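Local coordinates for CRISPR-associated protein, Cse1 family (Acidimicrobium ferrooxidans, PDB 4H3T) that probably serves as the large subunit of a type I-E CRISPR Cascade complex, helping the crRNA-guided assembly recognise invading DNA, at residues D92-R97 against A236-P241. The protein carries 1 engineered substitution. Sequence-based numbering, arbitrary orientation.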
# COMPACT_ATOMS: atom_id res chain seq x y z
N ASP A 92 2.62 -25.69 -15.84
CA ASP A 92 1.82 -26.92 -15.78
C ASP A 92 2.51 -28.03 -14.96
O ASP A 92 1.81 -28.72 -14.23
CB ASP A 92 1.42 -27.40 -17.19
CG ASP A 92 0.36 -26.51 -17.82
OD1 ASP A 92 -0.44 -25.87 -17.05
OD2 ASP A 92 0.34 -26.39 -19.05
N ASP A 93 3.84 -28.15 -14.97
CA ASP A 93 4.51 -29.12 -14.09
C ASP A 93 4.26 -28.76 -12.61
O ASP A 93 3.98 -29.63 -11.80
CB ASP A 93 6.04 -29.16 -14.35
CG ASP A 93 6.46 -29.78 -15.66
OD1 ASP A 93 5.61 -30.44 -16.32
OD2 ASP A 93 7.65 -29.58 -16.04
N TYR A 94 4.33 -27.47 -12.27
CA TYR A 94 4.10 -27.06 -10.87
C TYR A 94 2.65 -27.38 -10.45
O TYR A 94 2.46 -28.02 -9.43
CB TYR A 94 4.44 -25.58 -10.65
CG TYR A 94 4.35 -25.17 -9.20
CD1 TYR A 94 5.41 -25.39 -8.33
CD2 TYR A 94 3.18 -24.64 -8.69
CE1 TYR A 94 5.30 -25.06 -6.99
CE2 TYR A 94 3.03 -24.40 -7.34
CZ TYR A 94 4.11 -24.56 -6.49
OH TYR A 94 3.94 -24.23 -5.17
N PHE A 95 1.65 -26.94 -11.23
CA PHE A 95 0.25 -27.17 -10.85
C PHE A 95 -0.14 -28.64 -10.95
O PHE A 95 -0.98 -29.05 -10.15
CB PHE A 95 -0.73 -26.28 -11.65
CG PHE A 95 -0.70 -24.86 -11.19
CD1 PHE A 95 -0.97 -24.53 -9.86
CD2 PHE A 95 -0.33 -23.83 -12.05
CE1 PHE A 95 -0.96 -23.22 -9.44
CE2 PHE A 95 -0.26 -22.51 -11.60
CZ PHE A 95 -0.50 -22.23 -10.28
N ALA A 96 0.52 -29.47 -11.78
CA ALA A 96 0.24 -30.92 -11.75
C ALA A 96 0.70 -31.46 -10.39
O ALA A 96 -0.03 -32.20 -9.76
CB ALA A 96 0.95 -31.65 -12.90
N ARG A 97 1.88 -31.02 -9.89
CA ARG A 97 2.38 -31.48 -8.58
C ARG A 97 1.53 -30.98 -7.39
O ARG A 97 1.35 -31.73 -6.45
CB ARG A 97 3.84 -31.02 -8.36
CG ARG A 97 4.48 -31.23 -6.98
CD ARG A 97 4.94 -32.65 -6.70
NE ARG A 97 5.59 -32.81 -5.39
CZ ARG A 97 4.97 -32.96 -4.21
NH1 ARG A 97 3.64 -32.93 -4.14
NH2 ARG A 97 5.67 -33.12 -3.10
N ALA A 236 2.70 -21.67 2.02
CA ALA A 236 1.80 -22.35 2.93
C ALA A 236 1.20 -23.65 2.37
O ALA A 236 1.08 -24.62 3.13
CB ALA A 236 0.69 -21.41 3.38
N TRP A 237 0.85 -23.67 1.09
CA TRP A 237 0.24 -24.84 0.44
C TRP A 237 1.24 -25.95 0.16
O TRP A 237 0.80 -27.02 -0.16
CB TRP A 237 -0.52 -24.49 -0.87
CG TRP A 237 0.34 -23.86 -1.89
CD1 TRP A 237 1.27 -24.47 -2.70
CD2 TRP A 237 0.47 -22.46 -2.11
NE1 TRP A 237 1.86 -23.55 -3.49
CE2 TRP A 237 1.44 -22.29 -3.11
CE3 TRP A 237 -0.18 -21.33 -1.59
CZ2 TRP A 237 1.81 -21.03 -3.57
CZ3 TRP A 237 0.20 -20.09 -2.05
CH2 TRP A 237 1.14 -19.96 -3.08
N GLU A 238 2.56 -25.74 0.34
CA GLU A 238 3.56 -26.80 0.26
C GLU A 238 3.85 -27.29 1.63
O GLU A 238 4.48 -28.30 1.77
CB GLU A 238 4.86 -26.35 -0.43
CG GLU A 238 4.65 -26.04 -1.90
CD GLU A 238 5.94 -25.85 -2.65
OE1 GLU A 238 6.94 -26.49 -2.29
OE2 GLU A 238 5.95 -25.03 -3.60
N ARG A 239 3.46 -26.56 2.66
CA ARG A 239 3.73 -27.00 4.04
C ARG A 239 2.58 -27.91 4.52
O ARG A 239 1.52 -28.00 3.90
CB ARG A 239 3.90 -25.74 4.92
CG ARG A 239 5.07 -24.88 4.45
CD ARG A 239 4.98 -23.39 4.90
NE ARG A 239 5.84 -23.20 6.06
CZ ARG A 239 7.11 -22.83 6.04
NH1 ARG A 239 7.80 -22.74 7.16
NH2 ARG A 239 7.69 -22.49 4.90
N ASP A 240 2.81 -28.60 5.60
CA ASP A 240 1.76 -29.37 6.23
C ASP A 240 0.57 -28.45 6.58
O ASP A 240 0.81 -27.31 7.03
CB ASP A 240 2.23 -30.00 7.52
CG ASP A 240 3.25 -31.10 7.37
OD1 ASP A 240 3.35 -31.67 6.26
OD2 ASP A 240 3.98 -31.35 8.34
N PRO A 241 -0.65 -28.92 6.36
CA PRO A 241 -1.80 -28.10 6.72
C PRO A 241 -1.78 -27.78 8.22
O PRO A 241 -1.34 -28.59 9.03
CB PRO A 241 -3.02 -29.00 6.37
CG PRO A 241 -2.45 -30.35 6.18
CD PRO A 241 -1.05 -30.23 5.82
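W237 meets Y94 through the edge of its indole, and the contact illustrates how a buried phenol can tie a loop to a helix by taking one hydrogen bond, from W237, and giving another, to E238. W237 NE1 donates to Y94 OH at 2.8 Å, nearly straight (164° at the hydrogen), and the hydroxyl oxygen lies almost in the indole plane. W237 turns its CG between its own backbone N and carbonyl carbon (chi1 59°), which brings the pyrrole edge to the phenol, the two side chains crossing at about a right angle. Next along the loop, E238 stretches out beyond CG and comes toward Y94 from the opposite direction to the tyrosine side chain. Y94 OH donates to E238 OE2 at 2.7 Å, meeting the carboxylate on its anti side and 20° out of its plane, and E238 OE2 also lies 3.5 Å from Y94 CE1, at the edge of the ring. Because OH accepts from the indole and donates to the carboxylate, the rotation of the phenolic hydrogen is probably fixed. A phenylalanine in place of Y94 would probably leave the buried indole N-H without its acceptor and E238 OE2 without the hydroxyl, with R66 its remaining partner. Beyond these two residues, R239 N bonds back to A236 O, closing a turn. E238 OE2 also forms a salt bridge with R66 of helix 52-68, whose L63 and I67 touch Y94. W237 also touches L59 of helix 52-68, and its ring meets that of F102. Helix 88-98 is thus joined, at Y94, both to helix 52-68 and to the loop that leads from helix 210-217 to strand 248-249.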